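Local structure of glucosidase (Croceicoccus marinus, 5Z3K) at residues A416-I428 with V464-I478. The protein is a GH39-family beta-glucosidase that probably hydrolyses O-glycosyl bonds. Numbering follows the deposited sequence.
Sequences ARSTGYSGYTLEI and VTVQNKLAVSGVELI
Tyr424 points off strand 423-428 between two strands of the other segment, its OH donating a very short 2.5 Å hydrogen bond to Glu476 OE1. The carboxylate oxygen meets the ring at its edge and in its plane, while the carboxylate itself is turned 77° from the ring. CG of Tyr424 sits between the backbone N and the carbonyl carbon (chi1 69°), which swings the ring across strand 464-469, with Asn468 N 4.0 Å above the ring centre. Asn468 lies alongside, pointing the same way, with CB 3.6 Å from Tyr424 CE2. Val466 CG1 and Ile478 CD1 pack against the hydroxyl, and Leu470 CB touches the ring edge at CD2. Strands 423-428 and 464-469 run antiparallel (170°): reciprocal backbone bonds join Tyr424 with Asn468, Leu426 with Val466 and Ile428 with Val464. On the face that carries Tyr424, Ile428 CB and CD1 each lie 3.7 Å from Val464 CG1, the side chains parallel. The face with Thr425 and Glu427 is more polar: Thr425 OG1 touches Thr465 CG2, and a water links Glu427 OE1 to Thr465 OG1. Another water joins Tyr421 O to Val472 N. Strand 464-469 is an outermost strand of the sheet beside the TIM barrel; after a short loop, strand 474-478 brings Glu476 to the hydroxyl end of the ring. A phenylalanine in place of Tyr424 would probably leave Glu476 OE1, in this buried setting, without its hydroxyl donor. Glu476 OE2 forms salt bridges with Arg442 and Arg444, likely favouring the ionised carboxylate, consistent with its accepting the tyrosine's bond.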
ATOM      1  N   ALA A 416     -22.950  10.450  -1.426  1.00 16.84           N
ATOM      2  CA  ALA A 416     -22.417   9.235  -0.821  1.00 16.08           C
ATOM      3  C   ALA A 416     -22.567   9.200   0.695  1.00 19.03           C
ATOM      4  O   ALA A 416     -21.750   8.559   1.369  1.00 18.57           O
ATOM      5  CB  ALA A 416     -20.947   9.061  -1.205  1.00 16.42           C
ATOM      6  N   ARG A 417     -23.584   9.861   1.254  1.00 19.56           N
ATOM      7  CA  ARG A 417     -23.836   9.776   2.688  1.00 19.46           C
ATOM      8  C   ARG A 417     -24.080   8.323   3.090  1.00 17.17           C
ATOM      9  O   ARG A 417     -24.677   7.552   2.338  1.00 17.99           O
ATOM     10  CB  ARG A 417     -25.043  10.643   3.065  1.00 21.60           C
ATOM     11  CG  ARG A 417     -25.483  10.525   4.526  1.00 27.92           C
ATOM     12  CD  ARG A 417     -26.585  11.528   4.869  1.00 33.47           C
ATOM     13  NE  ARG A 417     -26.213  12.885   4.467  1.00 35.87           N
ATOM     14  CZ  ARG A 417     -25.454  13.696   5.197  1.00 35.82           C
ATOM     15  NH1 ARG A 417     -24.993  13.291   6.371  1.00 34.02           N
ATOM     16  NH2 ARG A 417     -25.159  14.912   4.754  1.00 38.78           N
ATOM     17  N   SER A 418     -23.579   7.941   4.269  1.00 18.49           N
ATOM     18  CA  SER A 418     -23.747   6.569   4.739  1.00 15.86           C
ATOM     19  C   SER A 418     -25.224   6.248   4.936  1.00 17.88           C
ATOM     20  O   SER A 418     -26.030   7.115   5.294  1.00 17.40           O
ATOM     21  CB  SER A 418     -22.982   6.362   6.050  1.00 17.93           C
ATOM     22  OG  SER A 418     -23.419   5.210   6.742  1.00 18.55           O
ATOM     23  N   THR A 419     -25.587   4.988   4.674  1.00 17.72           N
ATOM     24  CA  THR A 419     -26.961   4.554   4.914  1.00 18.86           C
ATOM     25  C   THR A 419     -27.294   4.572   6.397  1.00 22.25           C
ATOM     26  O   THR A 419     -28.472   4.648   6.763  1.00 21.38           O
ATOM     27  CB  THR A 419     -27.188   3.154   4.327  1.00 18.31           C
ATOM     28  OG1 THR A 419     -26.892   3.172   2.926  1.00 20.44           O
ATOM     29  CG2 THR A 419     -28.631   2.704   4.506  1.00 19.10           C
ATOM     30  N   GLY A 420     -26.282   4.543   7.254  1.00 18.14           N
ATOM     31  CA  GLY A 420     -26.518   4.568   8.682  1.00 16.90           C
ATOM     32  C   GLY A 420     -26.917   3.247   9.293  1.00 23.74           C
ATOM     33  O   GLY A 420     -27.551   3.243  10.355  1.00 22.02           O
ATOM     34  N   TYR A 421     -26.556   2.123   8.668  1.00 15.57           N
ATOM     35  CA  TYR A 421     -26.778   0.819   9.283  1.00 17.62           C
ATOM     36  C   TYR A 421     -26.207   0.768  10.694  1.00 21.84           C
ATOM     37  O   TYR A 421     -25.118   1.284  10.966  1.00 19.30           O
ATOM     38  CB  TYR A 421     -26.129  -0.293   8.463  1.00 16.55           C
ATOM     39  CG  TYR A 421     -26.693  -0.475   7.078  1.00 17.48           C
ATOM     40  CD1 TYR A 421     -28.036  -0.769   6.889  1.00 15.18           C
ATOM     41  CD2 TYR A 421     -25.871  -0.388   5.962  1.00 16.41           C
ATOM     42  CE1 TYR A 421     -28.554  -0.959   5.624  1.00 18.00           C
ATOM     43  CE2 TYR A 421     -26.383  -0.573   4.688  1.00 17.12           C
ATOM     44  CZ  TYR A 421     -27.726  -0.851   4.531  1.00 15.69           C
ATOM     45  OH  TYR A 421     -28.225  -1.038   3.272  1.00 20.33           O
ATOM     46  N   SER A 422     -26.947   0.123  11.585  1.00 19.60           N
ATOM     47  CA  SER A 422     -26.482  -0.170  12.930  1.00 20.75           C
ATOM     48  C   SER A 422     -26.092  -1.630  13.090  1.00 19.02           C
ATOM     49  O   SER A 422     -25.583  -2.012  14.148  1.00 19.60           O
ATOM     50  CB  SER A 422     -27.564   0.200  13.947  1.00 24.58           C
ATOM     51  OG  SER A 422     -28.697  -0.635  13.795  1.00 27.05           O
ATOM     52  N   GLY A 423     -26.308  -2.448  12.068  1.00 16.77           N
ATOM     53  CA  GLY A 423     -25.943  -3.849  12.139  1.00 16.92           C
ATOM     54  C   GLY A 423     -26.216  -4.521  10.813  1.00 16.90           C
ATOM     55  O   GLY A 423     -26.587  -3.880   9.827  1.00 16.36           O
ATOM     56  N   TYR A 424     -26.021  -5.836  10.800  1.00 16.14           N
ATOM     57  CA  TYR A 424     -26.131  -6.606   9.572  1.00 16.51           C
ATOM     58  C   TYR A 424     -26.639  -7.998   9.910  1.00 16.64           C
ATOM     59  O   TYR A 424     -26.479  -8.491  11.030  1.00 15.22           O
ATOM     60  CB  TYR A 424     -24.774  -6.697   8.836  1.00 13.44           C
ATOM     61  CG  TYR A 424     -23.771  -7.551   9.581  1.00 15.50           C
ATOM     62  CD1 TYR A 424     -23.711  -8.929   9.382  1.00 16.56           C
ATOM     63  CD2 TYR A 424     -22.908  -6.989  10.524  1.00 13.92           C
ATOM     64  CE1 TYR A 424     -22.821  -9.717  10.090  1.00 15.20           C
ATOM     65  CE2 TYR A 424     -22.007  -7.771  11.220  1.00 15.68           C
ATOM     66  CZ  TYR A 424     -21.968  -9.130  11.001  1.00 17.28           C
ATOM     67  OH  TYR A 424     -21.082  -9.915  11.707  1.00 17.87           O
ATOM     68  N   THR A 425     -27.240  -8.638   8.923  1.00 16.29           N
ATOM     69  CA  THR A 425     -27.387 -10.082   8.958  1.00 17.06           C
ATOM     70  C   THR A 425     -26.800 -10.620   7.664  1.00 17.01           C
ATOM     71  O   THR A 425     -26.881  -9.966   6.626  1.00 17.63           O
ATOM     72  CB  THR A 425     -28.847 -10.526   9.156  1.00 16.68           C
ATOM     73  OG1 THR A 425     -28.898 -11.957   9.208  1.00 16.53           O
ATOM     74  CG2 THR A 425     -29.725 -10.018   8.016  1.00 14.53           C
ATOM     75  N   LEU A 426     -26.161 -11.788   7.747  1.00 13.91           N
ATOM     76  CA  LEU A 426     -25.327 -12.310   6.672  1.00 12.03           C
ATOM     77  C   LEU A 426     -25.640 -13.786   6.488  1.00 17.33           C
ATOM     78  O   LEU A 426     -25.472 -14.569   7.423  1.00 16.97           O
ATOM     79  CB  LEU A 426     -23.836 -12.119   7.005  1.00 12.99           C
ATOM     80  CG  LEU A 426     -22.831 -12.968   6.216  1.00 14.61           C
ATOM     81  CD1 LEU A 426     -22.843 -12.583   4.726  1.00 13.84           C
ATOM     82  CD2 LEU A 426     -21.413 -12.834   6.800  1.00 16.76           C
ATOM     83  N   GLU A 427     -26.075 -14.181   5.292  1.00 14.46           N
ATOM     84  CA  GLU A 427     -26.372 -15.585   5.022  1.00 16.46           C
ATOM     85  C   GLU A 427     -25.311 -16.160   4.090  1.00 19.78           C
ATOM     86  O   GLU A 427     -25.153 -15.694   2.954  1.00 16.99           O
ATOM     87  CB  GLU A 427     -27.764 -15.759   4.416  1.00 15.85           C
ATOM     88  CG  GLU A 427     -28.080 -17.210   4.063  1.00 24.87           C
ATOM     89  CD  GLU A 427     -29.570 -17.513   4.020  1.00 29.19           C
ATOM     90  OE1 GLU A 427     -30.387 -16.659   4.432  1.00 30.70           O
ATOM     91  OE2 GLU A 427     -29.923 -18.625   3.580  1.00 36.03           O
ATOM     92  N   ILE A 428     -24.596 -17.174   4.563  1.00 13.60           N
ATOM     93  CA  ILE A 428     -23.585 -17.861   3.774  1.00 15.43           C
ATOM     94  C   ILE A 428     -24.139 -19.227   3.399  1.00 20.17           C
ATOM     95  O   ILE A 428     -24.439 -20.043   4.272  1.00 19.92           O
ATOM     96  CB  ILE A 428     -22.258 -17.999   4.536  1.00 16.22           C
ATOM     97  CG1 ILE A 428     -21.800 -16.650   5.099  1.00 17.23           C
ATOM     98  CG2 ILE A 428     -21.201 -18.569   3.623  1.00 18.69           C
ATOM     99  CD1 ILE A 428     -21.991 -16.502   6.603  1.00 23.70           C
ATOM    100  N   VAL A 464     -24.973 -21.022   6.935  1.00 18.72           N
ATOM    101  CA  VAL A 464     -24.819 -20.388   8.233  1.00 19.81           C
ATOM    102  C   VAL A 464     -25.326 -18.957   8.121  1.00 19.82           C
ATOM    103  O   VAL A 464     -25.115 -18.283   7.104  1.00 18.34           O
ATOM    104  CB  VAL A 464     -23.352 -20.438   8.719  1.00 22.64           C
ATOM    105  CG1 VAL A 464     -22.422 -20.025   7.606  1.00 25.31           C
ATOM    106  CG2 VAL A 464     -23.157 -19.546   9.935  1.00 24.19           C
ATOM    107  N   THR A 465     -26.027 -18.508   9.155  1.00 13.27           N
ATOM    108  CA  THR A 465     -26.481 -17.135   9.264  1.00 16.29           C
ATOM    109  C   THR A 465     -25.763 -16.487  10.431  1.00 21.51           C
ATOM    110  O   THR A 465     -25.708 -17.059  11.524  1.00 22.69           O
ATOM    111  CB  THR A 465     -27.995 -17.055   9.461  1.00 20.46           C
ATOM    112  OG1 THR A 465     -28.643 -17.608   8.318  1.00 18.18           O
ATOM    113  CG2 THR A 465     -28.435 -15.610   9.613  1.00 19.59           C
ATOM    114  N   VAL A 466     -25.206 -15.306  10.187  1.00 18.91           N
ATOM    115  CA  VAL A 466     -24.478 -14.538  11.184  1.00 17.10           C
ATOM    116  C   VAL A 466     -25.110 -13.159  11.248  1.00 17.14           C
ATOM    117  O   VAL A 466     -25.330 -12.534  10.207  1.00 18.76           O
ATOM    118  CB  VAL A 466     -22.983 -14.423  10.823  1.00 21.36           C
ATOM    119  CG1 VAL A 466     -22.302 -13.402  11.715  1.00 24.25           C
ATOM    120  CG2 VAL A 466     -22.308 -15.790  10.909  1.00 25.74           C
ATOM    121  N   GLN A 467     -25.383 -12.672  12.453  1.00 14.66           N
ATOM    122  CA  GLN A 467     -25.888 -11.310  12.570  1.00 17.47           C
ATOM    123  C   GLN A 467     -25.228 -10.632  13.755  1.00 20.15           C
ATOM    124  O   GLN A 467     -24.900 -11.278  14.752  1.00 19.47           O
ATOM    125  CB  GLN A 467     -27.421 -11.263  12.721  1.00 16.46           C
ATOM    126  CG  GLN A 467     -27.939 -11.864  14.024  1.00 17.83           C
ATOM    127  CD  GLN A 467     -29.413 -11.555  14.268  1.00 22.35           C
ATOM    128  OE1 GLN A 467     -29.934 -10.540  13.802  1.00 27.81           O
ATOM    129  NE2 GLN A 467     -30.093 -12.438  14.995  1.00 20.13           N
ATOM    130  N   ASN A 468     -25.039  -9.322  13.636  1.00 17.82           N
ATOM    131  CA  ASN A 468     -24.383  -8.571  14.694  1.00 17.04           C
ATOM    132  C   ASN A 468     -24.760  -7.111  14.582  1.00 17.30           C
ATOM    133  O   ASN A 468     -25.099  -6.620  13.497  1.00 18.08           O
ATOM    134  CB  ASN A 468     -22.856  -8.710  14.640  1.00 19.49           C
ATOM    135  CG  ASN A 468     -22.375 -10.005  15.245  1.00 27.17           C
ATOM    136  OD1 ASN A 468     -21.958 -10.926  14.529  1.00 27.99           O
ATOM    137  ND2 ASN A 468     -22.461 -10.104  16.569  1.00 23.78           N
ATOM    138  N   LYS A 469     -24.699  -6.418  15.717  1.00 15.41           N
ATOM    139  CA  LYS A 469     -24.673  -4.966  15.676  1.00 17.13           C
ATOM    140  C   LYS A 469     -23.273  -4.528  15.274  1.00 19.69           C
ATOM    141  O   LYS A 469     -22.279  -5.114  15.715  1.00 16.28           O
ATOM    142  CB  LYS A 469     -25.067  -4.363  17.024  1.00 17.95           C
ATOM    143  CG  LYS A 469     -26.334  -4.965  17.636  1.00 22.64           C
ATOM    144  CD  LYS A 469     -27.570  -4.520  16.900  1.00 32.93           C
ATOM    145  CE  LYS A 469     -28.824  -4.670  17.769  1.00 37.75           C
ATOM    146  NZ  LYS A 469     -29.551  -5.943  17.494  1.00 36.67           N
ATOM    147  N   LEU A 470     -23.206  -3.521  14.409  1.00 16.03           N
ATOM    148  CA  LEU A 470     -21.926  -3.035  13.883  1.00 16.32           C
ATOM    149  C   LEU A 470     -22.153  -1.568  13.528  1.00 15.29           C
ATOM    150  O   LEU A 470     -22.517  -1.248  12.397  1.00 16.17           O
ATOM    151  CB  LEU A 470     -21.464  -3.848  12.678  1.00 20.09           C
ATOM    152  CG  LEU A 470     -20.155  -3.381  12.021  1.00 17.94           C
ATOM    153  CD1 LEU A 470     -18.957  -3.606  12.938  1.00 16.56           C
ATOM    154  CD2 LEU A 470     -19.939  -4.050  10.661  1.00 14.98           C
ATOM    155  N   ALA A 471     -21.961  -0.694  14.516  1.00 18.35           N
ATOM    156  CA  ALA A 471     -22.166   0.731  14.303  1.00 18.10           C
ATOM    157  C   ALA A 471     -21.144   1.268  13.312  1.00 16.26           C
ATOM    158  O   ALA A 471     -20.132   0.628  13.003  1.00 15.04           O
ATOM    159  CB  ALA A 471     -22.064   1.503  15.616  1.00 18.38           C
ATOM    160  N   VAL A 472     -21.404   2.484  12.826  1.00 14.91           N
ATOM    161  CA  VAL A 472     -20.451   3.120  11.923  1.00 15.57           C
ATOM    162  C   VAL A 472     -19.083   3.206  12.590  1.00 18.73           C
ATOM    163  O   VAL A 472     -18.962   3.263  13.823  1.00 20.03           O
ATOM    164  CB  VAL A 472     -20.920   4.513  11.471  1.00 25.34           C
ATOM    165  CG1 VAL A 472     -22.039   4.366  10.463  1.00 25.09           C
ATOM    166  CG2 VAL A 472     -21.373   5.343  12.654  1.00 28.30           C
ATOM    167  N   SER A 473     -18.041   3.203  11.756  1.00 17.57           N
ATOM    168  CA  SER A 473     -16.641   3.193  12.189  1.00 16.36           C
ATOM    169  C   SER A 473     -16.286   1.875  12.878  1.00 17.70           C
ATOM    170  O   SER A 473     -15.620   1.857  13.919  1.00 20.29           O
ATOM    171  CB  SER A 473     -16.310   4.394  13.081  1.00 14.82           C
ATOM    172  OG  SER A 473     -16.670   5.619  12.448  1.00 19.43           O
ATOM    173  N   GLY A 474     -16.734   0.772  12.294  1.00 14.21           N
ATOM    174  CA  GLY A 474     -16.375  -0.550  12.775  1.00 12.67           C
ATOM    175  C   GLY A 474     -16.069  -1.469  11.613  1.00 15.30           C
ATOM    176  O   GLY A 474     -16.572  -1.287  10.499  1.00 16.08           O
ATOM    177  N   VAL A 475     -15.216  -2.458  11.884  1.00 12.54           N
ATOM    178  CA  VAL A 475     -14.734  -3.421  10.902  1.00 11.21           C
ATOM    179  C   VAL A 475     -14.880  -4.817  11.492  1.00 14.59           C
ATOM    180  O   VAL A 475     -14.496  -5.052  12.645  1.00 13.09           O
ATOM    181  CB  VAL A 475     -13.262  -3.148  10.507  1.00 11.69           C
ATOM    182  CG1 VAL A 475     -12.776  -4.172   9.480  1.00 12.29           C
ATOM    183  CG2 VAL A 475     -13.112  -1.725   9.961  1.00  8.62           C
ATOM    184  N   GLU A 476     -15.503  -5.716  10.739  1.00 13.28           N
ATOM    185  CA  GLU A 476     -15.703  -7.078  11.214  1.00 15.78           C
ATOM    186  C   GLU A 476     -15.299  -8.158  10.214  1.00 14.04           C
ATOM    187  O   GLU A 476     -15.639  -8.088   9.033  1.00 14.16           O
ATOM    188  CB  GLU A 476     -17.162  -7.283  11.636  1.00 16.08           C
ATOM    189  CG  GLU A 476     -17.410  -8.570  12.405  1.00 17.12           C
ATOM    190  CD  GLU A 476     -18.432  -8.399  13.511  1.00 21.96           C
ATOM    191  OE1 GLU A 476     -19.609  -8.760  13.296  1.00 33.31           O
ATOM    192  OE2 GLU A 476     -18.060  -7.904  14.595  1.00 28.83           O
ATOM    193  N   LEU A 477     -14.572  -9.155  10.704  1.00 10.42           N
ATOM    194  CA  LEU A 477     -14.164 -10.294   9.890  1.00 13.75           C
ATOM    195  C   LEU A 477     -14.895 -11.510  10.420  1.00 13.67           C
ATOM    196  O   LEU A 477     -14.784 -11.830  11.604  1.00 12.23           O
ATOM    197  CB  LEU A 477     -12.652 -10.531   9.940  1.00 10.89           C
ATOM    198  CG  LEU A 477     -12.167 -11.772   9.186  1.00 12.48           C
ATOM    199  CD1 LEU A 477     -12.420 -11.601   7.695  1.00 14.53           C
ATOM    200  CD2 LEU A 477     -10.665 -12.001   9.441  1.00 16.81           C
ATOM    201  N   ILE A 478     -15.655 -12.161   9.556  1.00 14.28           N
ATOM    202  CA  ILE A 478     -16.311 -13.415   9.877  1.00 11.11           C
ATOM    203  C   ILE A 478     -15.508 -14.510   9.212  1.00 14.40           C
ATOM    204  O   ILE A 478     -15.301 -14.479   7.993  1.00 13.06           O
ATOM    205  CB  ILE A 478     -17.769 -13.440   9.388  1.00 10.06           C
ATOM    206  CG1 ILE A 478     -18.547 -12.250   9.952  1.00 13.98           C
ATOM    207  CG2 ILE A 478     -18.413 -14.796   9.711  1.00 14.96           C
ATOM    208  CD1 ILE A 478     -18.484 -12.129  11.469  1.00 22.92           C
TER
HETATM  209  O   HOH W   1     -24.268   3.073  13.070  1.00 28.21           O
HETATM  210  O   HOH W   2     -30.526 -15.920   6.801  1.00 25.03           O